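Local coordinates for peptidase M16 domain protein (Alicyclobacillus acidocaldarius subsp. acidocaldarius DSM 446, PDB 4XEA) that probably hydrolyses peptide bonds as a metal-dependent peptidase of the M16 (insulinase) family, with a nickel ion occupying its metal site in the crystal, at residues 37-40 and 41-45; 60-63 and 64-68; 89-92 and 93-96; 119-122 and 123-127. One frame throughout, in Å; residues are numbered along the deposited sequence.

In the fold
Contacts 1, 2 and 3 are largely buried and touch one another, whereas contact 4 lies farther out, its centre about 28 Å from that of the chain. The loop of 37-45 and the hairpin of 89-96 are joined by backbone hydrogen bonds, and both pack on helix 59-66, which forms contact 2. There, side chains bind nickel and a backbone oxygen binds sodium; contact 3 combines strand pairing with a tyrosine-histidine hydrogen bond, and contact 1 depends on a carboxylate accepting from the backbone. Contact 4 opens helix 123-141, the helix that supplies Glu-136 to the nickel, by capping bonds at a partly exposed end, with apolar packing beneath.

Contact 1 of 4, residues 37-40 and 41-45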
loop_
_atom_site.group_PDB
_atom_site.type_symbol
_atom_site.label_atom_id
_atom_site.label_comp_id
_atom_site.label_asym_id
_atom_site.label_seq_id
_atom_site.Cartn_x
_atom_site.Cartn_y
_atom_site.Cartn_z
ATOM N N THR A 37 6.917 -17.092 -14.915
ATOM C CA THR A 37 7.883 -17.593 -15.903
ATOM C C THR A 37 9.178 -16.797 -15.839
ATOM O O THR A 37 9.159 -15.582 -15.641
ATOM C CB THR A 37 7.323 -17.560 -17.342
ATOM O OG1 THR A 37 8.335 -17.946 -18.276
ATOM C CG2 THR A 37 6.831 -16.170 -17.664
ATOM N N ARG A 38 10.299 -17.514 -15.978
ATOM C CA ARG A 38 11.634 -16.903 -16.121
ATOM C C ARG A 38 11.816 -16.307 -17.539
ATOM O O ARG A 38 12.608 -16.808 -18.371
ATOM C CB ARG A 38 12.707 -17.942 -15.842
ATOM C CG ARG A 38 14.089 -17.390 -15.647
ATOM C CD ARG A 38 15.130 -18.490 -15.404
ATOM N NE ARG A 38 14.956 -19.308 -14.182
ATOM C CZ ARG A 38 14.370 -20.510 -14.110
ATOM N NH1 ARG A 38 13.785 -21.065 -15.171
ATOM N NH2 ARG A 38 14.341 -21.152 -12.936
ATOM N N TYR A 39 11.106 -15.218 -17.755
ATOM C CA TYR A 39 11.051 -14.491 -19.017
ATOM C C TYR A 39 10.512 -13.105 -18.713
ATOM O O TYR A 39 9.422 -12.957 -18.126
ATOM C CB TYR A 39 10.123 -15.192 -19.983
ATOM C CG TYR A 39 9.970 -14.491 -21.324
ATOM C CD1 TYR A 39 11.078 -14.086 -22.054
ATOM C CD2 TYR A 39 8.719 -14.255 -21.867
ATOM C CE1 TYR A 39 10.960 -13.462 -23.279
ATOM C CE2 TYR A 39 8.579 -13.634 -23.113
ATOM C CZ TYR A 39 9.704 -13.267 -23.817
ATOM O OH TYR A 39 9.582 -12.683 -25.045
ATOM N N GLY A 40 11.247 -12.064 -19.085
ATOM C CA GLY A 40 10.741 -10.704 -18.892
ATOM C C GLY A 40 11.181 -9.772 -19.977
ATOM O O GLY A 40 11.645 -10.222 -21.022
ATOM N N SER A 41 11.091 -8.470 -19.696
ATOM C CA SER A 41 11.327 -7.437 -20.711
ATOM C C SER A 41 12.742 -7.445 -21.259
ATOM O O SER A 41 12.944 -7.031 -22.420
ATOM C CB SER A 41 10.979 -6.021 -20.198
ATOM O OG SER A 41 11.817 -5.602 -19.115
ATOM N N VAL A 42 13.713 -7.900 -20.464
ATOM C CA VAL A 42 15.096 -7.824 -20.899
ATOM C C VAL A 42 15.561 -9.002 -21.752
ATOM O O VAL A 42 16.656 -8.957 -22.285
ATOM C CB VAL A 42 16.103 -7.529 -19.771
ATOM C CG1 VAL A 42 15.740 -6.173 -19.066
ATOM C CG2 VAL A 42 16.262 -8.711 -18.811
ATOM N N ASP A 43 14.710 -10.021 -21.902
ATOM C CA ASP A 43 15.046 -11.202 -22.704
ATOM C C ASP A 43 14.782 -10.918 -24.179
ATOM O O ASP A 43 13.931 -11.539 -24.814
ATOM C CB ASP A 43 14.248 -12.412 -22.210
ATOM C CG ASP A 43 14.722 -12.895 -20.881
ATOM O OD1 ASP A 43 15.909 -13.316 -20.837
ATOM O OD2 ASP A 43 13.927 -12.839 -19.884
ATOM N N ARG A 44 15.510 -9.933 -24.712
ATOM C CA ARG A 44 15.367 -9.516 -26.099
ATOM C C ARG A 44 15.929 -10.567 -27.073
ATOM O O ARG A 44 15.392 -10.762 -28.153
ATOM C CB ARG A 44 16.122 -8.194 -26.298
ATOM C CG ARG A 44 16.109 -7.646 -27.699
ATOM C CD ARG A 44 17.081 -6.463 -27.846
ATOM N NE ARG A 44 16.582 -5.271 -27.178
ATOM C CZ ARG A 44 17.330 -4.215 -26.851
ATOM N NH1 ARG A 44 18.655 -4.218 -27.055
ATOM N NH2 ARG A 44 16.750 -3.163 -26.269
ATOM N N ALA A 45 17.045 -11.188 -26.717
ATOM C CA ALA A 45 17.697 -12.124 -27.623
ATOM C C ALA A 45 17.973 -13.441 -26.913
ATOM O O ALA A 45 18.238 -13.484 -25.687
ATOM C CB ALA A 45 19.021 -11.521 -28.169
HETATM O O HOH W 1 11.618 -11.172 -26.069
#
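Asp-43 folds back on Tyr-39 and Gly-40, its carboxylate accepting the amide of Gly-40 while its CB rests against the tyrosine ring. The bond from Gly-40 N to Asp-43 OD2 is 2.9 Å long and nearly straight, at 164°, and uses the anti lone pair of that oxygen, the one turned away from OD1. In the opposite sense, Asp-43 N donates to Gly-40 O at 3.2 Å, arriving from above the carbonyl plane, so that two bonds join the same pair of residues. Asp-43 CB meets the edge of the Tyr-39 ring near its plane, 3.6 Å from Tyr-39 CD1, and the ring and carboxylate planes are only 25° apart. With CG of Tyr-39 anti to the backbone N (chi1 179°), the phenol reaches past the aspartate to a water molecule. This water lies 2.7 Å from Tyr-39 OH and donates to Asp-43 O, also at 2.7 Å, tying the tip of the ring to the backbone at the last residue of the turn.

The second oxygen of the carboxylate is engaged as well: Asp-43 OD1 accepts from Tyr-230 OH and forms a salt bridge with Arg-228, interactions that probably favour its ionised form. The Tyr-39 ring is stacked with Phe-188 and also packs on Ile-59, Ala-60 and Leu-63 of helix 59-66, which fixes its position. Backbone bonds from Ser-41 and Val-42 to Thr-91 and Phe-92 attach the loop to the neighbouring hairpin. Residues 40-43 form a type I beta turn, closed by the backbone bond and braced by the aspartate side chain, in the connection between strands 31-37 and 45-48.

Contact 2 of 4, residues 60-63 and 64-68; sequences AHFL and EHKMF. With NI (nickel (II) ion), chain C; NA (sodium ion), chain B.
The rings of His-61 and His-65 meet in an offset edge-to-face pair, with His-65 CD2 over one face of His-61. Their planes are 62° apart, and the carboxylate of Glu-64 approaches the His-61 ring obliquely. The two histidines and the glutamate between them fit the inverted zinc-binding HxxEH motif of M16 peptidases, carried here on helix 59-66 and occupied by nickel. NE2 of His-61 and NE2 of His-65 each lie 2.2 Å from the metal, and a water molecule is a further ligand; Glu-136 of helix 123-141 completes the protein ligands. The metal accounts for the close approach of the two NE2 atoms, which are 3.3 Å apart without bonding to each other. On the far side of its ring, His-65 ND1 is hydrogen-bonded to Glu-129, a second-shell partner that fixes the rotation of the imidazole. Glu-64 OE1 is held by Thr-90 OG1.

One helical turn, with the bond from His-65 N to His-61 O (3.1 Å), separates the histidines, whose side chains lie alongside each other and point the same way. Phe-62 and Lys-66 run side by side likewise, the lysine CG lying 3.9 Å from Phe-62 CE1, while Lys-66 NZ turns to Glu-69. One turn after Leu-63, the selenomethionine Met-67 is bent at chi2 and chi3 (60° and 51°), which carries its CE back to 4.1 Å from Leu-63 CB; its backbone O binds the sodium ion at 2.5 Å.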
loop_
_atom_site.group_PDB
_atom_site.type_symbol
_atom_site.label_atom_id
_atom_site.label_comp_id
_atom_site.label_asym_id
_atom_site.label_seq_id
_atom_site.Cartn_x
_atom_site.Cartn_y
_atom_site.Cartn_z
ATOM N N ALA A 60 7.421 -9.868 -23.735
ATOM C CA ALA A 60 6.987 -10.389 -22.437
ATOM C C ALA A 60 5.658 -9.740 -22.012
ATOM O O ALA A 60 4.704 -10.420 -21.604
ATOM C CB ALA A 60 8.061 -10.211 -21.360
ATOM N N HIS A 61 5.597 -8.425 -22.169
ATOM C CA HIS A 61 4.448 -7.627 -21.704
ATOM C C HIS A 61 3.228 -7.760 -22.627
ATOM O O HIS A 61 2.082 -7.762 -22.166
ATOM C CB HIS A 61 4.908 -6.186 -21.580
ATOM C CG HIS A 61 3.808 -5.215 -21.413
ATOM N ND1 HIS A 61 3.292 -4.508 -22.477
ATOM C CD2 HIS A 61 3.086 -4.855 -20.327
ATOM C CE1 HIS A 61 2.315 -3.734 -22.052
ATOM N NE2 HIS A 61 2.185 -3.910 -20.750
ATOM N N PHE A 62 3.478 -7.875 -23.928
ATOM C CA PHE A 62 2.412 -8.185 -24.908
ATOM C C PHE A 62 1.736 -9.535 -24.558
ATOM O O PHE A 62 0.496 -9.649 -24.502
ATOM C CB PHE A 62 3.031 -8.213 -26.310
ATOM C CG PHE A 62 2.061 -7.938 -27.431
ATOM C CD1 PHE A 62 0.996 -8.779 -27.670
ATOM C CD2 PHE A 62 2.268 -6.870 -28.295
ATOM C CE1 PHE A 62 0.115 -8.528 -28.729
ATOM C CE2 PHE A 62 1.397 -6.620 -29.344
ATOM C CZ PHE A 62 0.327 -7.443 -29.558
ATOM N N LEU A 63 2.544 -10.554 -24.297
ATOM C CA LEU A 63 2.012 -11.870 -23.897
ATOM C C LEU A 63 1.196 -11.756 -22.595
ATOM O O LEU A 63 0.129 -12.364 -22.473
ATOM C CB LEU A 63 3.127 -12.905 -23.735
ATOM C CG LEU A 63 3.857 -13.346 -25.006
ATOM C CD1 LEU A 63 4.980 -14.289 -24.615
ATOM C CD2 LEU A 63 2.845 -14.040 -26.009
ATOM N N GLU A 64 1.663 -10.921 -21.664
ATOM C CA GLU A 64 0.924 -10.709 -20.416
ATOM C C GLU A 64 -0.455 -10.196 -20.696
ATOM O O GLU A 64 -1.426 -10.664 -20.095
ATOM C CB GLU A 64 1.679 -9.760 -19.467
ATOM C CG GLU A 64 0.947 -9.497 -18.133
ATOM C CD GLU A 64 1.016 -8.026 -17.729
ATOM O OE1 GLU A 64 2.124 -7.476 -17.632
ATOM O OE2 GLU A 64 -0.036 -7.407 -17.568
ATOM N N HIS A 65 -0.562 -9.218 -21.592
ATOM C CA HIS A 65 -1.843 -8.666 -21.914
ATOM C C HIS A 65 -2.758 -9.727 -22.545
ATOM O O HIS A 65 -3.955 -9.760 -22.275
ATOM C CB HIS A 65 -1.697 -7.506 -22.900
ATOM C CG HIS A 65 -1.596 -6.175 -22.247
ATOM N ND1 HIS A 65 -2.525 -5.178 -22.453
ATOM C CD2 HIS A 65 -0.689 -5.679 -21.372
ATOM C CE1 HIS A 65 -2.184 -4.116 -21.743
ATOM N NE2 HIS A 65 -1.075 -4.393 -21.084
ATOM N N LYS A 66 -2.182 -10.557 -23.407
ATOM C CA LYS A 66 -2.964 -11.474 -24.228
ATOM C C LYS A 66 -3.223 -12.808 -23.539
ATOM O O LYS A 66 -4.042 -13.608 -24.003
ATOM C CB LYS A 66 -2.268 -11.661 -25.585
ATOM C CG LYS A 66 -2.451 -10.453 -26.572
ATOM C CD LYS A 66 -3.868 -9.846 -26.607
ATOM C CE LYS A 66 -5.004 -10.832 -26.978
ATOM N NZ LYS A 66 -6.380 -10.264 -26.719
HETATM N N MSE A 67 -2.557 -13.026 -22.408
HETATM C CA MSE A 67 -2.710 -14.277 -21.670
HETATM C C MSE A 67 -4.136 -14.478 -21.179
HETATM O O MSE A 67 -4.576 -15.623 -21.044
HETATM C CB MSE A 67 -1.759 -14.345 -20.466
HETATM C CG MSE A 67 -1.526 -15.748 -19.938
HETATM SE SE MSE A 67 -0.734 -16.896 -21.360
HETATM C CE MSE A 67 0.721 -15.716 -21.888
ATOM N N PHE A 68 -4.857 -13.386 -20.927
ATOM C CA PHE A 68 -6.190 -13.472 -20.376
ATOM C C PHE A 68 -7.264 -13.774 -21.428
ATOM O O PHE A 68 -8.367 -14.140 -21.069
ATOM C CB PHE A 68 -6.503 -12.195 -19.598
ATOM C CG PHE A 68 -5.664 -12.049 -18.363
ATOM C CD1 PHE A 68 -6.088 -12.594 -17.158
ATOM C CD2 PHE A 68 -4.430 -11.434 -18.422
ATOM C CE1 PHE A 68 -5.302 -12.488 -15.994
ATOM C CE2 PHE A 68 -3.616 -11.322 -17.272
ATOM C CZ PHE A 68 -4.069 -11.840 -16.049
HETATM NI NI NI C . 0.304 -3.364 -19.704
HETATM NA NA NA B . -4.266 -17.935 -21.848
HETATM O O HOH W 2 -4.659 -16.509 -23.910
HETATM O O HOH W 3 -6.468 -18.609 -22.030
HETATM O O HOH W 4 -1.546 -2.896 -18.182
#

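Contact 3 of 4, residues 89-92 and 93-96; sequences YTTF and DHTA
Tyr-89 and His-94 are joined by a 2.8 Å hydrogen bond between Tyr-89 OH and His-94 NE2, with the hydroxyl at the edge of the imidazole and in its plane. The two rings meet rim to rim, planes 72° apart. ND1 of His-94 donates a weak bond to Asp-93 OD1, so both ring nitrogens are engaged, and Asp-93 OD2 continues to Arg-380 and Ser-310.

Methyl groups cover a face of each ring. Ala-96 CB lies 4.0 Å from the centroid of the Tyr-89 ring, and Thr-91 CG2 stands 3.5 Å from that of His-94. Both rings have CG between the backbone N and the carbonyl carbon (chi1 69° for Tyr-89), which folds each over the opposite arm of the hairpin. A leucine in place of His-94 would probably leave the Tyr-89 hydroxyl without this partner and free to turn.

Two backbone bonds pair Tyr-89 with Ala-96: Tyr-89 N to Ala-96 O at 3.0 Å and Ala-96 N to Tyr-89 O at 2.9 Å. At the connection Thr-91 N donates to His-94 O at 2.8 Å. Thr-90 and Thr-95, a non-hydrogen-bonded pair, face helix 59-66. Together these bonds close an antiparallel beta hairpin at the edge of the six-stranded sheet.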
loop_
_atom_site.group_PDB
_atom_site.type_symbol
_atom_site.label_atom_id
_atom_site.label_comp_id
_atom_site.label_asym_id
_atom_site.label_seq_id
_atom_site.Cartn_x
_atom_site.Cartn_y
_atom_site.Cartn_z
ATOM N N TYR A 89 1.655 -9.120 -13.763
ATOM C CA TYR A 89 2.597 -8.083 -14.109
ATOM C C TYR A 89 3.764 -8.683 -14.910
ATOM O O TYR A 89 4.014 -9.890 -14.876
ATOM C CB TYR A 89 3.082 -7.283 -12.846
ATOM C CG TYR A 89 3.969 -8.103 -11.895
ATOM C CD1 TYR A 89 5.308 -8.328 -12.192
ATOM C CD2 TYR A 89 3.450 -8.677 -10.730
ATOM C CE1 TYR A 89 6.130 -9.091 -11.344
ATOM C CE2 TYR A 89 4.251 -9.434 -9.884
ATOM C CZ TYR A 89 5.599 -9.637 -10.199
ATOM O OH TYR A 89 6.401 -10.381 -9.382
ATOM N N THR A 90 4.446 -7.811 -15.647
ATOM C CA THR A 90 5.722 -8.124 -16.290
ATOM C C THR A 90 6.783 -7.234 -15.679
ATOM O O THR A 90 6.550 -6.014 -15.460
ATOM C CB THR A 90 5.640 -7.795 -17.763
ATOM O OG1 THR A 90 4.478 -8.427 -18.308
ATOM C CG2 THR A 90 6.890 -8.261 -18.503
ATOM N N THR A 91 7.923 -7.830 -15.356
ATOM C CA THR A 91 9.083 -7.052 -14.900
ATOM C C THR A 91 10.299 -7.397 -15.769
ATOM O O THR A 91 10.158 -7.979 -16.859
ATOM C CB THR A 91 9.354 -7.114 -13.369
ATOM O OG1 THR A 91 10.383 -6.146 -13.054
ATOM C CG2 THR A 91 9.819 -8.492 -12.892
ATOM N N PHE A 92 11.486 -6.989 -15.329
ATOM C CA PHE A 92 12.672 -7.103 -16.178
ATOM C C PHE A 92 12.956 -8.527 -16.574
ATOM O O PHE A 92 13.371 -8.798 -17.716
ATOM C CB PHE A 92 13.887 -6.504 -15.456
ATOM C CG PHE A 92 13.727 -5.061 -15.147
ATOM C CD1 PHE A 92 13.511 -4.141 -16.183
ATOM C CD2 PHE A 92 13.760 -4.606 -13.855
ATOM C CE1 PHE A 92 13.345 -2.791 -15.922
ATOM C CE2 PHE A 92 13.628 -3.225 -13.601
ATOM C CZ PHE A 92 13.402 -2.343 -14.644
ATOM N N ASP A 93 12.815 -9.439 -15.618
ATOM C CA ASP A 93 13.288 -10.800 -15.790
ATOM C C ASP A 93 12.276 -11.895 -15.456
ATOM O O ASP A 93 12.627 -13.100 -15.441
ATOM C CB ASP A 93 14.601 -11.032 -15.002
ATOM C CG ASP A 93 14.463 -10.783 -13.496
ATOM O OD1 ASP A 93 13.351 -10.472 -13.016
ATOM O OD2 ASP A 93 15.486 -10.867 -12.789
ATOM N N HIS A 94 11.039 -11.504 -15.165
ATOM C CA HIS A 94 9.968 -12.497 -15.058
ATOM C C HIS A 94 8.616 -11.853 -15.345
ATOM O O HIS A 94 8.468 -10.609 -15.350
ATOM C CB HIS A 94 9.999 -13.233 -13.686
ATOM C CG HIS A 94 9.586 -12.390 -12.511
ATOM N ND1 HIS A 94 10.486 -11.656 -11.757
ATOM C CD2 HIS A 94 8.368 -12.175 -11.952
ATOM C CE1 HIS A 94 9.831 -11.026 -10.786
ATOM N NE2 HIS A 94 8.549 -11.345 -10.870
ATOM N N THR A 95 7.654 -12.721 -15.675
ATOM C CA THR A 95 6.250 -12.376 -15.810
ATOM C C THR A 95 5.479 -13.269 -14.843
ATOM O O THR A 95 5.733 -14.492 -14.757
ATOM C CB THR A 95 5.718 -12.633 -17.258
ATOM O OG1 THR A 95 6.626 -12.105 -18.237
ATOM C CG2 THR A 95 4.349 -11.993 -17.455
ATOM N N ALA A 96 4.562 -12.647 -14.100
ATOM C CA ALA A 96 3.812 -13.312 -13.032
ATOM C C ALA A 96 2.295 -13.153 -13.189
ATOM O O ALA A 96 1.806 -12.060 -13.533
ATOM C CB ALA A 96 4.229 -12.769 -11.669
#

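Contact 4 of 4, residues 119-122 and 123-127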
loop_
_atom_site.group_PDB
_atom_site.type_symbol
_atom_site.label_atom_id
_atom_site.label_comp_id
_atom_site.label_asym_id
_atom_site.label_seq_id
_atom_site.Cartn_x
_atom_site.Cartn_y
_atom_site.Cartn_z
ATOM N N ILE A 119 -2.595 -20.178 -25.099
ATOM C CA ILE A 119 -2.670 -18.781 -25.545
ATOM C C ILE A 119 -3.556 -18.747 -26.749
ATOM O O ILE A 119 -3.562 -19.703 -27.525
ATOM C CB ILE A 119 -1.314 -18.180 -25.916
ATOM C CG1 ILE A 119 -1.456 -16.657 -25.974
ATOM C CG2 ILE A 119 -0.802 -18.764 -27.233
ATOM C CD1 ILE A 119 -0.190 -15.882 -26.013
ATOM N N HIS A 120 -4.303 -17.656 -26.907
ATOM C CA HIS A 120 -5.269 -17.543 -27.991
ATOM C C HIS A 120 -5.031 -16.248 -28.766
ATOM O O HIS A 120 -5.629 -15.214 -28.491
ATOM C CB HIS A 120 -6.711 -17.671 -27.444
ATOM C CG HIS A 120 -6.974 -18.982 -26.752
ATOM N ND1 HIS A 120 -7.447 -20.099 -27.416
ATOM C CD2 HIS A 120 -6.803 -19.358 -25.460
ATOM C CE1 HIS A 120 -7.566 -21.100 -26.558
ATOM N NE2 HIS A 120 -7.167 -20.681 -25.367
ATOM N N LEU A 121 -4.145 -16.331 -29.744
ATOM C CA LEU A 121 -3.784 -15.197 -30.574
ATOM C C LEU A 121 -4.353 -15.326 -31.968
ATOM O O LEU A 121 -4.347 -16.404 -32.549
ATOM C CB LEU A 121 -2.263 -15.124 -30.707
ATOM C CG LEU A 121 -1.468 -14.939 -29.421
ATOM C CD1 LEU A 121 -0.007 -14.833 -29.773
ATOM C CD2 LEU A 121 -1.959 -13.706 -28.683
ATOM N N THR A 122 -4.820 -14.205 -32.512
ATOM C CA THR A 122 -5.293 -14.125 -33.895
ATOM C C THR A 122 -4.652 -12.888 -34.503
ATOM O O THR A 122 -4.236 -11.973 -33.759
ATOM C CB THR A 122 -6.833 -13.958 -33.987
ATOM O OG1 THR A 122 -7.199 -12.643 -33.552
ATOM C CG2 THR A 122 -7.574 -15.022 -33.148
ATOM N N ASP A 123 -4.556 -12.838 -35.827
ATOM C CA ASP A 123 -3.977 -11.664 -36.468
ATOM C C ASP A 123 -4.757 -10.435 -36.041
ATOM O O ASP A 123 -4.158 -9.410 -35.706
ATOM C CB ASP A 123 -3.944 -11.787 -37.988
ATOM C CG ASP A 123 -2.979 -12.849 -38.466
ATOM O OD1 ASP A 123 -1.780 -12.751 -38.138
ATOM O OD2 ASP A 123 -3.429 -13.782 -39.175
ATOM N N GLU A 124 -6.082 -10.564 -35.999
ATOM C CA GLU A 124 -6.968 -9.490 -35.575
ATOM C C GLU A 124 -6.611 -8.984 -34.174
ATOM O O GLU A 124 -6.286 -7.810 -34.019
ATOM C CB GLU A 124 -8.439 -9.951 -35.655
ATOM C CG GLU A 124 -9.476 -8.914 -35.215
ATOM C CD GLU A 124 -10.215 -9.296 -33.935
ATOM O OE1 GLU A 124 -11.344 -9.816 -34.061
ATOM O OE2 GLU A 124 -9.686 -9.067 -32.819
ATOM N N ASN A 125 -6.622 -9.867 -33.172
ATOM C CA ASN A 125 -6.466 -9.438 -31.776
ATOM C C ASN A 125 -5.049 -9.035 -31.408
ATOM O O ASN A 125 -4.835 -8.348 -30.405
ATOM C CB ASN A 125 -7.055 -10.466 -30.791
ATOM C CG ASN A 125 -6.159 -11.672 -30.541
ATOM O OD1 ASN A 125 -5.000 -11.714 -30.946
ATOM N ND2 ASN A 125 -6.713 -12.672 -29.854
ATOM N N VAL A 126 -4.083 -9.483 -32.209
ATOM C CA VAL A 126 -2.725 -8.966 -32.139
ATOM C C VAL A 126 -2.718 -7.525 -32.639
ATOM O O VAL A 126 -2.087 -6.658 -32.045
ATOM C CB VAL A 126 -1.717 -9.834 -32.953
ATOM C CG1 VAL A 126 -0.406 -9.083 -33.207
ATOM C CG2 VAL A 126 -1.452 -11.141 -32.229
ATOM N N GLU A 127 -3.430 -7.256 -33.723
ATOM C CA GLU A 127 -3.553 -5.868 -34.180
ATOM C C GLU A 127 -4.236 -4.960 -33.131
ATOM O O GLU A 127 -3.680 -3.918 -32.749
ATOM C CB GLU A 127 -4.265 -5.772 -35.528
ATOM C CG GLU A 127 -4.074 -4.428 -36.224
ATOM C CD GLU A 127 -2.617 -4.015 -36.280
ATOM O OE1 GLU A 127 -1.980 -4.271 -37.317
ATOM O OE2 GLU A 127 -2.098 -3.458 -35.288
#
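Both Thr-122 OG1 and Asn-125 CG sit between their own backbone N and carbonyl carbon (chi1 71° and 79°), and these torsions turn the two side chains toward each other's backbone. Thr-122 OG1 accepts from Asn-125 N at 2.9 Å along an almost straight line, 170°. In return, Thr-122 N donates to Asn-125 OD1, also at 2.9 Å; the bond is straight at the hydrogen, although the donor stands above the amide carbonyl plane. The side chains cross at about a right angle, with Thr-122 OG1 only 3.3 Å from Asn-125 CG.

The other half of the amide is used too. Asn-125 ND2 donates to His-120 O at 3.1 Å, with that oxygen lying close to the amide plane, so the side chain spans the backbone from 120 to 122 and is fixed in its rotation. Without the amide, as with an alanine at this position, Thr-122 N and His-120 O would probably lose these partners, leaving the incoming loop less firmly tied to the helix end.

Beneath the polar cap, Leu-121 CB approaches Val-126 CG2 at 4.3 Å, and both side chains pack on Leu-181 of helix 178-188. Leu-121 also touches Lys-66 and Val-126 touches Phe-62, linking this end to the metal-binding helix. Val-126 N bonds to Thr-122 O at 2.9 Å, beginning the helical pattern. Thr-122, as N-cap, and Asn-125 thus form a capping box at the start of helix 123-141.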